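Local atomic coordinates of mandelate racemase/muconate lactonizing enzyme (Jannaschia sp., PDB entry 4J3Z), a protein that belongs to the enolase superfamily and probably catalyses an isomerase-type reaction that starts by taking a proton alpha to a carboxylate. Residues T36-V41 with I367-A372; F167-P172 with A190-A195; F341-A344 with G348-R351. One frame throughout, in Å; residues are numbered along the deposited sequence.

Contact 1 (T36-V41 with I367-A372); sequences TGLGEV and ITLNDA
Leu38 and Thr368 mark the closest approach of the two backbones, yet their CA atoms are 7.5 Å apart, too far for strand pairing. Each segment pairs in a different sheet: 36-41 is an outer strand hydrogen-bonded to 24-31, and 368-369 pairs with 346-347. What joins them is one side chain, Leu38, reaching across the gap. With CG anti to its carbonyl carbon (chi1 -82°), it extends away from the strand and sets CD1 against the backbone at the start of Leu369, 3.5 Å from Leu369 N. The same methyl lies 3.7 Å from Leu369 CB, while CD2 touches that CB from 4.0 Å, so the fork of the leucine sits over the root of its partner and the two side chains cross at about a right angle. Ile367 touches more loosely, its CD1 4.5 Å from Leu38 CD1; both residues also rest on Val316 of helix 315-327. Leu369 in turn packs on Leu26 of strand 24-31 and Phe10 of strand 4-12. Two residues along from Leu38, buried Glu40 receives the backbone N-H groups of Gly314 and Glu317, tying the strand to the beginning of that same helix. The contact, where the chain leaving the barrel returns to the N-terminal sheet, fits the enolase-superfamily plan, in which the capping domain is built from both ends of the chain.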
ATOM      1  N   THR D  36     -36.239 -21.218  31.779  1.00 31.78           N
ATOM      2  CA  THR D  36     -36.563 -20.884  30.395  1.00 30.00           C
ATOM      3  C   THR D  36     -35.891 -19.580  29.969  1.00 30.11           C
ATOM      4  O   THR D  36     -35.839 -18.607  30.734  1.00 30.35           O
ATOM      5  CB  THR D  36     -38.084 -20.718  30.178  1.00 30.40           C
ATOM      6  OG1 THR D  36     -38.561 -19.622  30.967  1.00 30.64           O
ATOM      7  CG2 THR D  36     -38.859 -21.986  30.565  1.00 31.14           C
ATOM      8  N   GLY D  37     -35.396 -19.561  28.738  1.00 28.38           N
ATOM      9  CA  GLY D  37     -34.807 -18.372  28.172  1.00 27.16           C
ATOM     10  C   GLY D  37     -35.470 -18.007  26.865  1.00 26.65           C
ATOM     11  O   GLY D  37     -35.887 -18.893  26.112  1.00 26.02           O
ATOM     12  N   LEU D  38     -35.572 -16.701  26.603  1.00 26.27           N
ATOM     13  CA  LEU D  38     -36.093 -16.206  25.331  1.00 26.65           C
ATOM     14  C   LEU D  38     -34.974 -15.747  24.404  1.00 27.90           C
ATOM     15  O   LEU D  38     -33.971 -15.196  24.857  1.00 29.16           O
ATOM     16  CB  LEU D  38     -37.093 -15.063  25.546  1.00 26.80           C
ATOM     17  CG  LEU D  38     -38.552 -15.395  25.892  1.00 25.49           C
ATOM     18  CD1 LEU D  38     -39.336 -14.102  26.018  1.00 25.42           C
ATOM     19  CD2 LEU D  38     -39.198 -16.301  24.851  1.00 24.15           C
ATOM     20  N   GLY D  39     -35.154 -15.992  23.108  1.00 27.70           N
ATOM     21  CA  GLY D  39     -34.208 -15.569  22.079  1.00 26.92           C
ATOM     22  C   GLY D  39     -34.933 -15.260  20.779  1.00 26.36           C
ATOM     23  O   GLY D  39     -36.033 -15.762  20.542  1.00 27.02           O
ATOM     24  N   GLU D  40     -34.316 -14.434  19.937  1.00 24.60           N
ATOM     25  CA  GLU D  40     -34.925 -14.031  18.680  1.00 23.97           C
ATOM     26  C   GLU D  40     -33.977 -14.203  17.488  1.00 23.80           C
ATOM     27  O   GLU D  40     -32.813 -13.782  17.531  1.00 23.71           O
ATOM     28  CB  GLU D  40     -35.461 -12.596  18.778  1.00 23.23           C
ATOM     29  CG  GLU D  40     -36.054 -12.064  17.491  1.00 23.14           C
ATOM     30  CD  GLU D  40     -37.104 -10.981  17.692  1.00 23.71           C
ATOM     31  OE1 GLU D  40     -37.256 -10.447  18.815  1.00 23.55           O
ATOM     32  OE2 GLU D  40     -37.785 -10.665  16.697  1.00 24.14           O
ATOM     33  N   VAL D  41     -34.507 -14.818  16.432  1.00 23.02           N
ATOM     34  CA  VAL D  41     -33.785 -15.098  15.204  1.00 22.83           C
ATOM     35  C   VAL D  41     -34.075 -14.008  14.174  1.00 24.18           C
ATOM     36  O   VAL D  41     -35.234 -13.597  13.975  1.00 24.80           O
ATOM     37  CB  VAL D  41     -34.195 -16.474  14.625  1.00 22.61           C
ATOM     38  CG1 VAL D  41     -33.482 -16.770  13.312  1.00 22.40           C
ATOM     39  CG2 VAL D  41     -33.961 -17.588  15.641  1.00 22.16           C
ATOM     40  N   ILE D 367     -37.263 -10.196  30.430  1.00 27.55           N
ATOM     41  CA  ILE D 367     -38.464 -10.305  29.598  1.00 27.91           C
ATOM     42  C   ILE D 367     -39.063 -11.708  29.648  1.00 28.55           C
ATOM     43  O   ILE D 367     -38.368 -12.707  29.451  1.00 28.18           O
ATOM     44  CB  ILE D 367     -38.211  -9.874  28.129  1.00 27.18           C
ATOM     45  CG1 ILE D 367     -36.986 -10.596  27.540  1.00 27.15           C
ATOM     46  CG2 ILE D 367     -38.028  -8.363  28.048  1.00 25.94           C
ATOM     47  CD1 ILE D 367     -36.799 -10.412  26.050  1.00 25.17           C
ATOM     48  N   THR D 368     -40.355 -11.772  29.950  1.00 28.91           N
ATOM     49  CA  THR D 368     -41.105 -13.015  29.854  1.00 28.60           C
ATOM     50  C   THR D 368     -42.007 -12.884  28.633  1.00 27.65           C
ATOM     51  O   THR D 368     -42.456 -11.787  28.309  1.00 27.21           O
ATOM     52  CB  THR D 368     -41.932 -13.264  31.135  1.00 30.15           C
ATOM     53  OG1 THR D 368     -41.071 -13.202  32.279  1.00 31.29           O
ATOM     54  CG2 THR D 368     -42.612 -14.628  31.120  1.00 30.01           C
ATOM     55  N   LEU D 369     -42.235 -13.991  27.931  1.00 26.75           N
ATOM     56  CA  LEU D 369     -43.232 -14.019  26.874  1.00 25.56           C
ATOM     57  C   LEU D 369     -44.614 -14.212  27.490  1.00 27.52           C
ATOM     58  O   LEU D 369     -44.735 -14.776  28.574  1.00 26.78           O
ATOM     59  CB  LEU D 369     -42.920 -15.130  25.873  1.00 24.03           C
ATOM     60  CG  LEU D 369     -43.711 -15.150  24.566  1.00 23.46           C
ATOM     61  CD1 LEU D 369     -43.287 -14.032  23.628  1.00 23.02           C
ATOM     62  CD2 LEU D 369     -43.568 -16.499  23.892  1.00 23.18           C
ATOM     63  N   ASN D 370     -45.644 -13.711  26.804  1.00 30.14           N
ATOM     64  CA  ASN D 370     -47.042 -13.930  27.188  1.00 29.75           C
ATOM     65  C   ASN D 370     -47.667 -14.813  26.128  1.00 29.73           C
ATOM     66  O   ASN D 370     -47.930 -14.363  25.003  1.00 30.04           O
ATOM     67  CB  ASN D 370     -47.817 -12.608  27.252  1.00 30.13           C
ATOM     68  CG  ASN D 370     -47.106 -11.541  28.063  1.00 30.61           C
ATOM     69  OD1 ASN D 370     -46.625 -11.794  29.164  1.00 31.11           O
ATOM     70  ND2 ASN D 370     -47.059 -10.331  27.524  1.00 30.58           N
ATOM     71  N   ASP D 371     -47.907 -16.069  26.487  1.00 29.41           N
ATOM     72  CA  ASP D 371     -48.346 -17.083  25.525  1.00 29.23           C
ATOM     73  C   ASP D 371     -49.599 -16.710  24.719  1.00 30.54           C
ATOM     74  O   ASP D 371     -49.640 -16.898  23.491  1.00 32.04           O
ATOM     75  CB  ASP D 371     -48.504 -18.437  26.220  1.00 28.67           C
ATOM     76  CG  ASP D 371     -47.166 -19.158  26.428  1.00 28.13           C
ATOM     77  OD1 ASP D 371     -46.151 -18.765  25.808  1.00 27.91           O
ATOM     78  OD2 ASP D 371     -47.134 -20.131  27.206  1.00 27.34           O
ATOM     79  N   ALA D 372     -50.606 -16.167  25.403  1.00 29.76           N
ATOM     80  CA  ALA D 372     -51.878 -15.824  24.771  1.00 29.77           C
ATOM     81  C   ALA D 372     -51.714 -14.803  23.640  1.00 31.19           C
ATOM     82  O   ALA D 372     -52.281 -14.972  22.563  1.00 33.17           O
ATOM     83  CB  ALA D 372     -52.874 -15.338  25.814  1.00 29.86           C
TER

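Contact 2 (F167-P172 with A190-A195); sequences FDPAGP and ARFCAA
Pro169 sets CB over the ring of Phe192, and this is the tight part of the contact. Its CB stands 3.7 Å from the ring centroid and only 14° off the ring normal, a CH-pi contact over the middle of one face; CG, displaced toward the root of the phenylalanine, touches Phe192 CB at 3.9 Å. Next to it Phe167 comes alongside, its CD2 3.9 Å from Phe192 CD2, the two side chains running past each other in opposite directions. Phe167 CG sits between the backbone N and the carbonyl carbon (chi1 53°), a crowded position that sends the ring toward the helix. There the far end of the ring meets Cys193: SG approaches Phe167 CZ to 3.8 Å, lying at the ring edge close to its plane, a sulfur-aromatic contact. These residues belong to a beta-alpha-beta crossover of the modified TIM barrel, (beta/alpha)7beta, of the enolase superfamily, in which strand 164-167 leads through the loop into helix 183-200 and on to the parallel neighbour 205-209; Leu206 and Phe208 of that strand touch Phe167 and Pro169, and Pro147 and Ala150 of helix 147-159 also pack on Phe192. Away from this core the contact thins out. Asp168 turns from the helix toward His211 and Gln213, and beyond Ala170 the loop drifts off through Gly171 to the exposed ring of Pro172. On the helix, Arg191 is exposed, its side chain touching Pro147 and making a long, weak ion pair to Asp187.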
ATOM      1  N   PHE D 167     -34.547   8.252   8.825  1.00 24.96           N
ATOM      2  CA  PHE D 167     -35.461   8.347   7.705  1.00 25.85           C
ATOM      3  C   PHE D 167     -34.779   7.803   6.449  1.00 27.48           C
ATOM      4  O   PHE D 167     -33.542   7.746   6.387  1.00 27.49           O
ATOM      5  CB  PHE D 167     -35.897   9.810   7.507  1.00 25.57           C
ATOM      6  CG  PHE D 167     -34.743  10.778   7.382  1.00 24.92           C
ATOM      7  CD1 PHE D 167     -34.134  11.312   8.520  1.00 24.32           C
ATOM      8  CD2 PHE D 167     -34.266  11.153   6.135  1.00 24.54           C
ATOM      9  CE1 PHE D 167     -33.069  12.193   8.409  1.00 24.08           C
ATOM     10  CE2 PHE D 167     -33.202  12.041   6.018  1.00 24.95           C
ATOM     11  CZ  PHE D 167     -32.605  12.566   7.157  1.00 24.34           C
ATOM     12  N   ASP D 168     -35.584   7.415   5.461  1.00 29.36           N
ATOM     13  CA  ASP D 168     -35.074   6.875   4.195  1.00 33.74           C
ATOM     14  C   ASP D 168     -35.894   7.383   3.007  1.00 35.21           C
ATOM     15  O   ASP D 168     -36.832   6.726   2.571  1.00 35.50           O
ATOM     16  CB  ASP D 168     -35.046   5.336   4.221  1.00 36.36           C
ATOM     17  CG  ASP D 168     -34.854   4.718   2.828  1.00 39.54           C
ATOM     18  OD1 ASP D 168     -33.716   4.709   2.305  1.00 40.52           O
ATOM     19  OD2 ASP D 168     -35.855   4.230   2.259  1.00 40.30           O
ATOM     20  N   PRO D 169     -35.540   8.565   2.481  1.00 36.79           N
ATOM     21  CA  PRO D 169     -36.219   9.123   1.318  1.00 38.38           C
ATOM     22  C   PRO D 169     -35.588   8.671  -0.007  1.00 40.43           C
ATOM     23  O   PRO D 169     -36.015   9.115  -1.073  1.00 39.55           O
ATOM     24  CB  PRO D 169     -36.000  10.619   1.502  1.00 37.86           C
ATOM     25  CG  PRO D 169     -34.647  10.698   2.123  1.00 37.05           C
ATOM     26  CD  PRO D 169     -34.483   9.468   2.975  1.00 35.95           C
ATOM     27  N   ALA D 170     -34.591   7.791   0.066  1.00 42.15           N
ATOM     28  CA  ALA D 170     -33.766   7.468  -1.096  1.00 45.29           C
ATOM     29  C   ALA D 170     -34.454   6.573  -2.127  1.00 47.40           C
ATOM     30  O   ALA D 170     -33.895   6.306  -3.192  1.00 48.12           O
ATOM     31  CB  ALA D 170     -32.438   6.872  -0.653  1.00 46.13           C
ATOM     32  N   GLY D 171     -35.663   6.119  -1.812  1.00 50.98           N
ATOM     33  CA  GLY D 171     -36.468   5.348  -2.758  1.00 54.07           C
ATOM     34  C   GLY D 171     -36.217   3.850  -2.708  1.00 52.86           C
ATOM     35  O   GLY D 171     -35.194   3.418  -2.181  1.00 50.90           O
ATOM     36  N   PRO D 172     -37.149   3.056  -3.281  1.00 54.86           N
ATOM     37  CA  PRO D 172     -37.205   1.589  -3.172  1.00 55.35           C
ATOM     38  C   PRO D 172     -35.924   0.872  -3.595  1.00 57.42           C
ATOM     39  O   PRO D 172     -35.214   1.338  -4.490  1.00 56.14           O
ATOM     40  CB  PRO D 172     -38.356   1.207  -4.115  1.00 55.06           C
ATOM     41  CG  PRO D 172     -38.515   2.378  -5.033  1.00 54.39           C
ATOM     42  CD  PRO D 172     -38.190   3.570  -4.193  1.00 53.52           C
ATOM     43  N   ALA D 190     -32.039  15.473   0.009  1.00 24.63           N
ATOM     44  CA  ALA D 190     -31.657  16.815   0.487  1.00 25.02           C
ATOM     45  C   ALA D 190     -32.850  17.595   1.063  1.00 25.78           C
ATOM     46  O   ALA D 190     -32.770  18.129   2.176  1.00 26.52           O
ATOM     47  CB  ALA D 190     -30.971  17.606  -0.621  1.00 24.58           C
ATOM     48  N   ARG D 191     -33.955  17.649   0.323  1.00 26.17           N
ATOM     49  CA  ARG D 191     -35.183  18.301   0.819  1.00 26.41           C
ATOM     50  C   ARG D 191     -35.593  17.743   2.177  1.00 26.51           C
ATOM     51  O   ARG D 191     -35.929  18.504   3.090  1.00 26.72           O
ATOM     52  CB  ARG D 191     -36.335  18.150  -0.182  1.00 26.85           C
ATOM     53  CG  ARG D 191     -36.351  19.195  -1.291  1.00 27.88           C
ATOM     54  CD  ARG D 191     -37.441  18.908  -2.331  1.00 29.34           C
ATOM     55  NE  ARG D 191     -38.744  18.588  -1.729  1.00 29.02           N
ATOM     56  CZ  ARG D 191     -39.741  17.964  -2.363  1.00 29.42           C
ATOM     57  NH1 ARG D 191     -39.612  17.587  -3.635  1.00 28.70           N
ATOM     58  NH2 ARG D 191     -40.877  17.707  -1.722  1.00 28.98           N
ATOM     59  N   PHE D 192     -35.537  16.415   2.311  1.00 26.99           N
ATOM     60  CA  PHE D 192     -35.768  15.736   3.592  1.00 26.22           C
ATOM     61  C   PHE D 192     -34.811  16.182   4.686  1.00 27.79           C
ATOM     62  O   PHE D 192     -35.250  16.497   5.796  1.00 29.34           O
ATOM     63  CB  PHE D 192     -35.684  14.225   3.426  1.00 25.85           C
ATOM     64  CG  PHE D 192     -37.022  13.539   3.374  1.00 25.45           C
ATOM     65  CD1 PHE D 192     -37.877  13.720   2.287  1.00 25.90           C
ATOM     66  CD2 PHE D 192     -37.416  12.696   4.401  1.00 24.25           C
ATOM     67  CE1 PHE D 192     -39.104  13.080   2.238  1.00 25.56           C
ATOM     68  CE2 PHE D 192     -38.634  12.048   4.350  1.00 24.47           C
ATOM     69  CZ  PHE D 192     -39.482  12.243   3.271  1.00 25.08           C
ATOM     70  N   CYS D 193     -33.514  16.215   4.381  1.00 27.74           N
ATOM     71  CA  CYS D 193     -32.503  16.668   5.356  1.00 27.64           C
ATOM     72  C   CYS D 193     -32.659  18.142   5.744  1.00 28.46           C
ATOM     73  O   CYS D 193     -32.487  18.493   6.911  1.00 30.23           O
ATOM     74  CB  CYS D 193     -31.079  16.430   4.832  1.00 26.04           C
ATOM     75  SG  CYS D 193     -30.465  14.739   4.937  1.00 24.96           S
ATOM     76  N   ALA D 194     -32.955  18.999   4.769  1.00 27.89           N
ATOM     77  CA  ALA D 194     -33.141  20.444   5.028  1.00 28.59           C
ATOM     78  C   ALA D 194     -34.303  20.737   5.972  1.00 30.12           C
ATOM     79  O   ALA D 194     -34.150  21.513   6.919  1.00 31.78           O
ATOM     80  CB  ALA D 194     -33.317  21.220   3.725  1.00 27.09           C
ATOM     81  N   ALA D 195     -35.453  20.110   5.713  1.00 29.90           N
ATOM     82  CA  ALA D 195     -36.675  20.351   6.489  1.00 29.98           C
ATOM     83  C   ALA D 195     -36.553  19.836   7.911  1.00 29.91           C
ATOM     84  O   ALA D 195     -36.992  20.497   8.860  1.00 29.99           O
ATOM     85  CB  ALA D 195     -37.888  19.732   5.797  1.00 29.27           C
TER

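Contact 3 (F341-A344 with G348-R351); sequences FHEA and GRPR
Glu343 and Arg349 face each other in the barrel domain across the short link from helix 340-345 through strand 346-347 into the next loop, and with Arg351 they make a salt-bridge network. Arg349 can be followed outward from its backbone. Arg349 CB is 3.6 Å from Glu343 OE1, and CG passes the same oxygen. Arg349 CD then rests against the helix backbone, 3.4 Å from His342 O, and at this point the chain bends (chi3 74°), bringing the guanidinium edge round to the carboxylate. Arg349 NE bonds to Glu343 OE1 at 2.6 Å and 154°, received on the anti side of the oxygen and somewhat out of the carboxylate plane; carboxylate and guanidinium planes stand 80° apart. NH1 adds a weak bond to OE1, while NH2 makes an equally important salt bridge to Glu338 OE2, so the arginine spans two acids. With the side chain cut back to an alanine here, Glu343 OE1 and Glu338 would probably lose the cation they share, and a gap would open beside His342, whose own ring is held by Thr339 and Ala313. The other oxygen of Glu343 serves the exposed side: Arg351 presents a guanidinium face to Glu343 OE2, with NE 4.0 Å away, a long pairing of charges alone. Two waters extend this side, one of them accepting from Gly348 N at 3.0 Å and donating weakly to Glu343 OE2 at 2.7 Å.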
ATOM      1  N   PHE D 341     -47.683  -3.366  20.419  1.00 26.76           N
ATOM      2  CA  PHE D 341     -47.510  -4.813  20.321  1.00 26.86           C
ATOM      3  C   PHE D 341     -46.197  -5.282  20.956  1.00 26.98           C
ATOM      4  O   PHE D 341     -46.170  -6.290  21.671  1.00 27.36           O
ATOM      5  CB  PHE D 341     -47.613  -5.284  18.875  1.00 28.15           C
ATOM      6  CG  PHE D 341     -47.626  -6.783  18.727  1.00 28.73           C
ATOM      7  CD1 PHE D 341     -48.635  -7.545  19.312  1.00 29.06           C
ATOM      8  CD2 PHE D 341     -46.647  -7.428  17.988  1.00 28.25           C
ATOM      9  CE1 PHE D 341     -48.660  -8.922  19.155  1.00 28.42           C
ATOM     10  CE2 PHE D 341     -46.663  -8.806  17.835  1.00 27.81           C
ATOM     11  CZ  PHE D 341     -47.673  -9.551  18.421  1.00 27.93           C
ATOM     12  N   HIS D 342     -45.119  -4.545  20.690  1.00 26.14           N
ATOM     13  CA  HIS D 342     -43.850  -4.725  21.385  1.00 25.55           C
ATOM     14  C   HIS D 342     -44.016  -4.798  22.910  1.00 26.00           C
ATOM     15  O   HIS D 342     -43.439  -5.675  23.549  1.00 26.68           O
ATOM     16  CB  HIS D 342     -42.878  -3.595  21.019  1.00 25.53           C
ATOM     17  CG  HIS D 342     -42.196  -3.781  19.698  1.00 25.55           C
ATOM     18  ND1 HIS D 342     -42.663  -3.218  18.531  1.00 25.72           N
ATOM     19  CD2 HIS D 342     -41.073  -4.460  19.363  1.00 25.94           C
ATOM     20  CE1 HIS D 342     -41.866  -3.549  17.530  1.00 26.02           C
ATOM     21  NE2 HIS D 342     -40.890  -4.298  18.009  1.00 26.69           N
ATOM     22  N   GLU D 343     -44.800  -3.885  23.485  1.00 25.43           N
ATOM     23  CA  GLU D 343     -45.015  -3.841  24.941  1.00 25.96           C
ATOM     24  C   GLU D 343     -46.098  -4.825  25.427  1.00 26.53           C
ATOM     25  O   GLU D 343     -46.213  -5.092  26.625  1.00 26.10           O
ATOM     26  CB  GLU D 343     -45.346  -2.405  25.386  1.00 26.19           C
ATOM     27  CG  GLU D 343     -45.317  -2.148  26.888  1.00 26.05           C
ATOM     28  CD  GLU D 343     -43.924  -2.228  27.505  1.00 26.51           C
ATOM     29  OE1 GLU D 343     -42.917  -1.916  26.823  1.00 26.33           O
ATOM     30  OE2 GLU D 343     -43.842  -2.585  28.695  1.00 26.34           O
ATOM     31  N   ALA D 344     -46.882  -5.358  24.495  1.00 27.06           N
ATOM     32  CA  ALA D 344     -47.888  -6.375  24.812  1.00 27.35           C
ATOM     33  C   ALA D 344     -47.322  -7.792  24.726  1.00 28.32           C
ATOM     34  O   ALA D 344     -47.643  -8.641  25.568  1.00 28.81           O
ATOM     35  CB  ALA D 344     -49.095  -6.239  23.885  1.00 27.15           C
ATOM     36  N   GLY D 348     -41.814  -6.791  30.605  1.00 28.98           N
ATOM     37  CA  GLY D 348     -40.434  -6.517  31.018  1.00 29.47           C
ATOM     38  C   GLY D 348     -39.607  -5.749  30.001  1.00 29.11           C
ATOM     39  O   GLY D 348     -38.498  -5.310  30.297  1.00 29.21           O
ATOM     40  N   ARG D 349     -40.142  -5.596  28.796  1.00 28.41           N
ATOM     41  CA  ARG D 349     -39.480  -4.852  27.736  1.00 28.55           C
ATOM     42  C   ARG D 349     -38.864  -3.544  28.250  1.00 29.68           C
ATOM     43  O   ARG D 349     -39.525  -2.793  28.972  1.00 30.38           O
ATOM     44  CB  ARG D 349     -40.481  -4.534  26.631  1.00 28.64           C
ATOM     45  CG  ARG D 349     -39.856  -4.099  25.318  1.00 29.13           C
ATOM     46  CD  ARG D 349     -40.915  -3.607  24.347  1.00 28.70           C
ATOM     47  NE  ARG D 349     -41.402  -2.290  24.739  1.00 28.05           N
ATOM     48  CZ  ARG D 349     -40.875  -1.146  24.317  1.00 28.91           C
ATOM     49  NH1 ARG D 349     -41.377   0.006  24.745  1.00 28.54           N
ATOM     50  NH2 ARG D 349     -39.837  -1.156  23.478  1.00 28.57           N
ATOM     51  N   PRO D 350     -37.590  -3.278  27.891  1.00 28.83           N
ATOM     52  CA  PRO D 350     -36.990  -1.990  28.221  1.00 28.42           C
ATOM     53  C   PRO D 350     -37.741  -0.857  27.516  1.00 28.86           C
ATOM     54  O   PRO D 350     -38.050  -0.957  26.324  1.00 28.46           O
ATOM     55  CB  PRO D 350     -35.563  -2.113  27.670  1.00 28.05           C
ATOM     56  CG  PRO D 350     -35.313  -3.583  27.551  1.00 27.13           C
ATOM     57  CD  PRO D 350     -36.644  -4.157  27.177  1.00 27.09           C
ATOM     58  N   ARG D 351     -38.044   0.204  28.258  1.00 30.05           N
ATOM     59  CA  ARG D 351     -38.799   1.331  27.706  1.00 30.26           C
ATOM     60  C   ARG D 351     -37.886   2.515  27.428  1.00 29.09           C
ATOM     61  O   ARG D 351     -37.098   2.916  28.287  1.00 29.64           O
ATOM     62  CB  ARG D 351     -39.920   1.760  28.658  1.00 31.25           C
ATOM     63  CG  ARG D 351     -40.535   0.627  29.457  1.00 33.28           C
ATOM     64  CD  ARG D 351     -41.498   1.136  30.519  1.00 35.62           C
ATOM     65  NE  ARG D 351     -42.887   1.044  30.071  1.00 37.83           N
ATOM     66  CZ  ARG D 351     -43.941   0.925  30.881  1.00 38.54           C
ATOM     67  NH1 ARG D 351     -43.778   0.886  32.199  1.00 38.11           N
ATOM     68  NH2 ARG D 351     -45.166   0.844  30.372  1.00 37.74           N
TER
HETATM   69  O   HOH W   1     -43.268  -5.220  28.534  1.00 23.49           O
HETATM   70  O   HOH W   2     -43.599  -4.040  31.175  1.00 27.84           O

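How the contacts relate
Contacts 1 and 3 are neighbours, with centres 12 Å apart on the same side of the chain's centre, and they share elements: strand 346-347, which joins the two segments of contact 3, pairs with 368-369 of contact 1. They touch through a probable hydrogen bond from Asn370 ND2 to Ala344 O and the packing of Ile367 CG2 on Arg349 N. Contact 2 lies across the chain's centre, about 20 Å from contact 1 and 16 Å from contact 3 at nearest atoms. Contacts 1 and 2 are buried and apolar, the methyls of one leucine against CB and backbone of another in one, aromatic rings within the barrel in the other; partly buried contact 3 relies on charges and water.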